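Local coordinates for DUF3863 domain-containing protein (Parabacteroides distasonis, PDB 3LM3), which is of unknown function but is probably a carbohydrate-active enzyme, a putative glycoside hydrolase or deacetylase, at residues H395-P400 with K404-W409; D155-L160 with A169-W174. All blocks are in the same frame, centred on the assembly; numbering follows the deposited sequence.

Contact 1 (H395-P400 with K404-W409)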
loop_
_atom_site.group_PDB
_atom_site.type_symbol
_atom_site.label_atom_id
_atom_site.label_comp_id
_atom_site.label_asym_id
_atom_site.label_seq_id
_atom_site.Cartn_x
_atom_site.Cartn_y
_atom_site.Cartn_z
ATOM N N HIS A 395 -4.327 -20.820 0.751
ATOM C CA HIS A 395 -3.677 -21.179 2.021
ATOM C C HIS A 395 -2.522 -20.248 2.316
ATOM O O HIS A 395 -1.708 -20.032 1.399
ATOM C CB HIS A 395 -3.069 -22.587 1.925
ATOM C CG HIS A 395 -4.043 -23.636 1.510
ATOM N ND1 HIS A 395 -4.200 -24.036 0.197
ATOM C CD2 HIS A 395 -4.931 -24.347 2.234
ATOM C CE1 HIS A 395 -5.148 -24.952 0.137
ATOM N NE2 HIS A 395 -5.604 -25.162 1.357
ATOM N N GLU A 396 -2.358 -19.802 3.554
ATOM C CA GLU A 396 -1.195 -19.053 3.961
ATOM C C GLU A 396 -0.165 -19.984 4.582
ATOM O O GLU A 396 -0.499 -21.110 4.989
ATOM C CB GLU A 396 -1.604 -17.981 4.994
ATOM C CG GLU A 396 -2.519 -16.880 4.505
ATOM C CD GLU A 396 -3.025 -16.019 5.634
ATOM O OE1 GLU A 396 -2.939 -16.419 6.831
ATOM O OE2 GLU A 396 -3.441 -14.881 5.330
ATOM N N PRO A 397 1.072 -19.498 4.706
ATOM C CA PRO A 397 2.074 -20.297 5.448
ATOM C C PRO A 397 1.662 -20.619 6.872
ATOM O O PRO A 397 1.003 -19.823 7.532
ATOM C CB PRO A 397 3.318 -19.406 5.407
ATOM C CG PRO A 397 3.107 -18.531 4.252
ATOM C CD PRO A 397 1.655 -18.266 4.151
ATOM N N ALA A 398 2.062 -21.799 7.349
ATOM C CA ALA A 398 1.906 -22.164 8.715
ATOM C C ALA A 398 2.697 -21.181 9.577
ATOM O O ALA A 398 3.628 -20.496 9.091
ATOM C CB ALA A 398 2.419 -23.598 8.916
ATOM N N ASP A 399 2.265 -21.054 10.822
ATOM C CA ASP A 399 2.880 -20.070 11.731
ATOM C C ASP A 399 4.417 -20.127 11.681
ATOM O O ASP A 399 5.022 -21.171 11.948
ATOM C CB ASP A 399 2.481 -20.341 13.179
ATOM C CG ASP A 399 1.335 -19.503 13.669
ATOM O OD1 ASP A 399 0.957 -18.503 13.041
ATOM O OD2 ASP A 399 0.824 -19.854 14.757
ATOM N N PRO A 400 5.051 -19.012 11.353
ATOM C CA PRO A 400 6.478 -18.910 11.430
ATOM C C PRO A 400 6.937 -18.494 12.830
ATOM O O PRO A 400 6.139 -18.372 13.756
ATOM C CB PRO A 400 6.780 -17.798 10.464
ATOM C CG PRO A 400 5.623 -16.880 10.626
ATOM C CD PRO A 400 4.450 -17.748 10.871
ATOM N N LYS A 404 12.635 -19.233 11.921
ATOM C CA LYS A 404 12.130 -19.940 10.720
ATOM C C LYS A 404 11.041 -19.088 10.054
ATOM O O LYS A 404 9.836 -19.352 10.152
ATOM C CB LYS A 404 11.640 -21.343 11.025
ATOM C CG LYS A 404 10.772 -21.501 12.206
ATOM C CD LYS A 404 11.058 -22.839 12.877
ATOM C CE LYS A 404 9.976 -23.305 13.837
ATOM N NZ LYS A 404 9.072 -22.252 14.333
ATOM N N PRO A 405 11.485 -18.031 9.412
ATOM C CA PRO A 405 10.522 -17.176 8.760
ATOM C C PRO A 405 9.837 -17.827 7.566
ATOM O O PRO A 405 10.339 -18.802 6.969
ATOM C CB PRO A 405 11.352 -15.977 8.298
ATOM C CG PRO A 405 12.743 -16.393 8.366
ATOM C CD PRO A 405 12.868 -17.560 9.245
ATOM N N ALA A 406 8.668 -17.280 7.247
ATOM C CA ALA A 406 7.950 -17.604 6.015
ATOM C C ALA A 406 7.878 -16.305 5.203
ATOM O O ALA A 406 7.094 -15.402 5.501
ATOM C CB ALA A 406 6.563 -18.143 6.328
ATOM N N LYS A 407 8.747 -16.178 4.203
ATOM C CA LYS A 407 8.887 -14.904 3.482
ATOM C C LYS A 407 7.951 -14.782 2.284
ATOM O O LYS A 407 7.693 -13.666 1.854
ATOM C CB LYS A 407 10.336 -14.685 3.048
ATOM C CG LYS A 407 11.290 -14.566 4.227
ATOM C CD LYS A 407 12.647 -14.055 3.772
ATOM C CE LYS A 407 13.639 -14.017 4.913
ATOM N NZ LYS A 407 14.666 -12.958 4.674
ATOM N N ASP A 408 7.405 -15.884 1.804
ATOM C CA ASP A 408 6.603 -15.894 0.572
ATOM C C ASP A 408 5.144 -16.172 0.865
ATOM O O ASP A 408 4.725 -17.294 1.100
ATOM C CB ASP A 408 7.155 -16.909 -0.436
ATOM C CG ASP A 408 6.432 -16.861 -1.796
ATOM O OD1 ASP A 408 5.518 -16.021 -1.986
ATOM O OD2 ASP A 408 6.801 -17.671 -2.685
ATOM N N TRP A 409 4.379 -15.074 0.890
ATOM C CA TRP A 409 2.933 -15.117 1.118
ATOM C C TRP A 409 2.126 -14.836 -0.153
ATOM O O TRP A 409 0.928 -14.577 -0.079
ATOM C CB TRP A 409 2.551 -14.118 2.216
ATOM C CG TRP A 409 3.048 -14.520 3.569
ATOM C CD1 TRP A 409 4.344 -14.679 3.944
ATOM C CD2 TRP A 409 2.257 -14.810 4.731
ATOM N NE1 TRP A 409 4.409 -15.071 5.252
ATOM C CE2 TRP A 409 3.143 -15.168 5.757
ATOM C CE3 TRP A 409 0.884 -14.846 4.995
ATOM C CZ2 TRP A 409 2.703 -15.547 7.020
ATOM C CZ3 TRP A 409 0.453 -15.173 6.259
ATOM C CH2 TRP A 409 1.357 -15.555 7.247
HETATM O O HOH W 1 7.365 -22.458 11.776
#
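P397 sets the CD-CG edge of its ring over one face of the W409 indole in a proline-aromatic CH-pi contact, the centre of a long loop hairpin that doubles back on itself without forming strands. The two arms run in nearly opposed directions, and no hydrogen bond passes directly between them. The P397 atom CD stands 3.6 Å from the centroid of the six-membered ring of W409, only 14° off the ring normal, while CG of the same proline spreads over the pyrrole part. Proline suits this place because its rigid ring offers polarised C-H groups to the electron-rich indole face.

The indole is fixed in rotation by its own segment: W409 NE1 donates to A406 O at 2.7 Å, a bond bent to 141° that lies in the ring plane but meets the oxygen from above its carbonyl plane. E396 approaches the indole edge instead, its CD 3.6 Å from W409 CZ3, with the carboxylate turned 64° from the ring. An extended chain beyond CG carries that carboxylate past the indole to R120, with which OE1 forms a salt bridge, while OE2 accepts from the backbone N atoms of A154 and F199.

Further along, the small methyl of A406 fits against P397, CB to CB at 3.6 Å. P400 CB meets K404 O at 3.4 Å. K404 NZ also bonds S401 OG, within the turn. At this exposed end one water joins the arms, donating a hydrogen bond to D399 O and accepting one from K404 NZ at 3.1 Å.

Contact 2 (D155-L160 with A169-W174)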
loop_
_atom_site.group_PDB
_atom_site.type_symbol
_atom_site.label_atom_id
_atom_site.label_comp_id
_atom_site.label_asym_id
_atom_site.label_seq_id
_atom_site.Cartn_x
_atom_site.Cartn_y
_atom_site.Cartn_z
ATOM N N ASP A 155 -5.700 -13.992 9.832
ATOM C CA ASP A 155 -6.087 -14.086 11.228
ATOM C C ASP A 155 -5.859 -12.780 11.991
ATOM O O ASP A 155 -6.624 -12.413 12.900
ATOM C CB ASP A 155 -5.340 -15.219 11.929
ATOM C CG ASP A 155 -5.780 -15.388 13.343
ATOM O OD1 ASP A 155 -6.901 -15.879 13.526
ATOM O OD2 ASP A 155 -5.033 -15.000 14.259
ATOM N N ASN A 156 -4.806 -12.049 11.629
ATOM C CA ASN A 156 -4.538 -10.767 12.263
ATOM C C ASN A 156 -5.667 -9.760 11.939
ATOM O O ASN A 156 -6.055 -8.934 12.760
ATOM C CB ASN A 156 -3.213 -10.168 11.793
ATOM C CG ASN A 156 -1.986 -11.008 12.068
ATOM O OD1 ASN A 156 -1.013 -10.903 11.303
ATOM N ND2 ASN A 156 -1.967 -11.777 13.149
ATOM N N LEU A 157 -6.152 -9.810 10.704
ATOM C CA LEU A 157 -7.229 -8.907 10.282
ATOM C C LEU A 157 -8.559 -9.248 10.945
ATOM O O LEU A 157 -9.303 -8.363 11.383
ATOM C CB LEU A 157 -7.305 -8.922 8.757
ATOM C CG LEU A 157 -5.987 -8.580 8.067
ATOM C CD1 LEU A 157 -6.106 -8.693 6.553
ATOM C CD2 LEU A 157 -5.545 -7.193 8.468
ATOM N N ARG A 158 -8.868 -10.541 11.027
ATOM C CA ARG A 158 -9.994 -11.073 11.798
ATOM C C ARG A 158 -9.947 -10.562 13.232
ATOM O O ARG A 158 -10.931 -10.098 13.804
ATOM C CB ARG A 158 -9.858 -12.604 11.789
ATOM C CG ARG A 158 -10.856 -13.392 12.582
ATOM C CD ARG A 158 -10.519 -13.490 14.065
ATOM N NE ARG A 158 -9.193 -14.028 14.478
ATOM C CZ ARG A 158 -8.852 -14.081 15.766
ATOM N NH1 ARG A 158 -9.699 -13.577 16.671
ATOM N NH2 ARG A 158 -7.680 -14.592 16.168
ATOM N N TYR A 159 -8.776 -10.706 13.837
ATOM C CA TYR A 159 -8.592 -10.292 15.215
ATOM C C TYR A 159 -8.843 -8.785 15.399
ATOM O O TYR A 159 -9.502 -8.352 16.343
ATOM C CB TYR A 159 -7.172 -10.669 15.670
ATOM C CG TYR A 159 -6.809 -10.265 17.070
ATOM C CD1 TYR A 159 -6.221 -9.027 17.333
ATOM C CD2 TYR A 159 -7.035 -11.138 18.125
ATOM C CE1 TYR A 159 -5.880 -8.664 18.627
ATOM C CE2 TYR A 159 -6.685 -10.798 19.405
ATOM C CZ TYR A 159 -6.118 -9.561 19.663
ATOM O OH TYR A 159 -5.754 -9.254 20.980
ATOM N N LEU A 160 -8.288 -7.979 14.508
ATOM C CA LEU A 160 -8.505 -6.529 14.586
ATOM C C LEU A 160 -9.977 -6.213 14.531
ATOM O O LEU A 160 -10.477 -5.459 15.371
ATOM C CB LEU A 160 -7.802 -5.784 13.451
ATOM C CG LEU A 160 -6.305 -5.681 13.623
ATOM C CD1 LEU A 160 -5.651 -5.003 12.394
ATOM C CD2 LEU A 160 -5.920 -4.978 14.923
ATOM N N ALA A 169 -6.987 -1.959 7.735
ATOM C CA ALA A 169 -5.572 -2.152 7.933
ATOM C C ALA A 169 -4.834 -2.011 6.615
ATOM O O ALA A 169 -5.308 -2.475 5.574
ATOM C CB ALA A 169 -5.231 -3.523 8.561
ATOM N N HIS A 170 -3.643 -1.408 6.660
ATOM C CA HIS A 170 -2.699 -1.564 5.566
ATOM C C HIS A 170 -2.095 -2.943 5.744
ATOM O O HIS A 170 -1.302 -3.164 6.663
ATOM C CB HIS A 170 -1.636 -0.466 5.559
ATOM C CG HIS A 170 -0.386 -0.836 4.842
ATOM N ND1 HIS A 170 -0.366 -1.325 3.550
ATOM C CD2 HIS A 170 0.898 -0.837 5.268
ATOM C CE1 HIS A 170 0.891 -1.614 3.233
ATOM N NE2 HIS A 170 1.675 -1.328 4.255
ATOM N N ALA A 171 -2.526 -3.884 4.898
ATOM C CA ALA A 171 -2.069 -5.271 4.900
ATOM C C ALA A 171 -1.944 -5.799 3.462
ATOM O O ALA A 171 -2.141 -7.001 3.187
ATOM C CB ALA A 171 -3.001 -6.140 5.779
ATOM N N VAL A 172 -1.687 -4.900 2.524
ATOM C CA VAL A 172 -1.436 -5.209 1.079
ATOM C C VAL A 172 -0.132 -4.458 0.816
ATOM O O VAL A 172 -0.109 -3.296 0.986
ATOM C CB VAL A 172 -2.585 -4.655 0.111
ATOM C CG1 VAL A 172 -2.155 -4.656 -1.404
ATOM C CG2 VAL A 172 -3.916 -5.321 0.324
ATOM N N ILE A 173 0.978 -5.136 0.458
ATOM C CA ILE A 173 2.150 -4.426 -0.150
ATOM C C ILE A 173 2.068 -4.855 -1.588
ATOM O O ILE A 173 2.672 -5.841 -2.037
ATOM C CB ILE A 173 3.572 -4.651 0.487
ATOM C CG1 ILE A 173 3.584 -4.224 1.969
ATOM C CG2 ILE A 173 4.571 -3.729 -0.175
ATOM C CD1 ILE A 173 5.009 -4.101 2.634
ATOM N N TRP A 174 1.225 -4.138 -2.332
ATOM C CA TRP A 174 0.740 -4.636 -3.607
ATOM C C TRP A 174 1.876 -4.959 -4.556
ATOM O O TRP A 174 2.764 -4.121 -4.810
ATOM C CB TRP A 174 -0.227 -3.649 -4.302
ATOM C CG TRP A 174 -0.825 -4.316 -5.491
ATOM C CD1 TRP A 174 -1.793 -5.282 -5.478
ATOM C CD2 TRP A 174 -0.414 -4.184 -6.852
ATOM N NE1 TRP A 174 -2.027 -5.739 -6.748
ATOM C CE2 TRP A 174 -1.182 -5.084 -7.611
ATOM C CE3 TRP A 174 0.537 -3.390 -7.512
ATOM C CZ2 TRP A 174 -1.020 -5.215 -8.980
ATOM C CZ3 TRP A 174 0.682 -3.535 -8.881
ATOM C CH2 TRP A 174 -0.091 -4.429 -9.598
#
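L157 points from its helix onto the strand that follows it, packing against A169 and A171 within the beta-alpha-beta unit formed by strand 146-148, helix 154-163 and strand 168-172. The helix runs almost antiparallel to the strand, at 166°, with their axes 10.6 Å apart, as expected where a helix returns the chain between parallel strands.

The tight part is small and wholly apolar. L157 CD2 settles between two methyls on the same side of the strand, 3.7 Å from A169 CB and 3.8 Å from A171 CB, whereas CD1 of that leucine makes a longer approach to the second alanine. With CG anti to the carbonyl carbon (chi1 -55°), the forked end of L157 is carried across to the strand. One helical turn on, L160 CD1 reaches A169 CB more loosely, at 4.1 Å. Alanine suits the strand positions because its short side chain leaves room for the leucine branches, and leucine suits the helix because its branches fill the interval. M127 of helix 120-138 and I147 of strand 146-148 also touch L160, drawing it into the wider core.

The far side of the helix is polar and partly exposed. Here, in the conformer given of each residue, R158 folds back on D155, one turn earlier, and grips it side-on with NE and NH2, both bonded to the same oxygen from one face of the carboxylate. D155 OD2 also accepts from N124 of helix 120-138, so the pair is tied to the neighbouring helix. CB of Y159 lies over one face of the R158 guanidinium, whose NH2 is 3.0 Å from D155 OD1.

Overall arrangement
From the N terminus, the chain reaches contact 2 first. It closes the short connection between helix 154-163 and strand 168-172, the second half of a beta-alpha-beta unit in the three-stranded parallel sheet. The chain then passes through the rest of the parallel-strand and helical region and the four-stranded antiparallel sheet before contact 1 closes a hairpin in the long loop after strand 383-389, with helix 434-443 still to come. The contacts therefore follow in series, neither nesting nor crossing. The centres of contacts 1 and 2 lie about 15 Å apart, and the two do not touch. S153, just before helix 154-163, bridges the regions, meeting E396, W409 and N156.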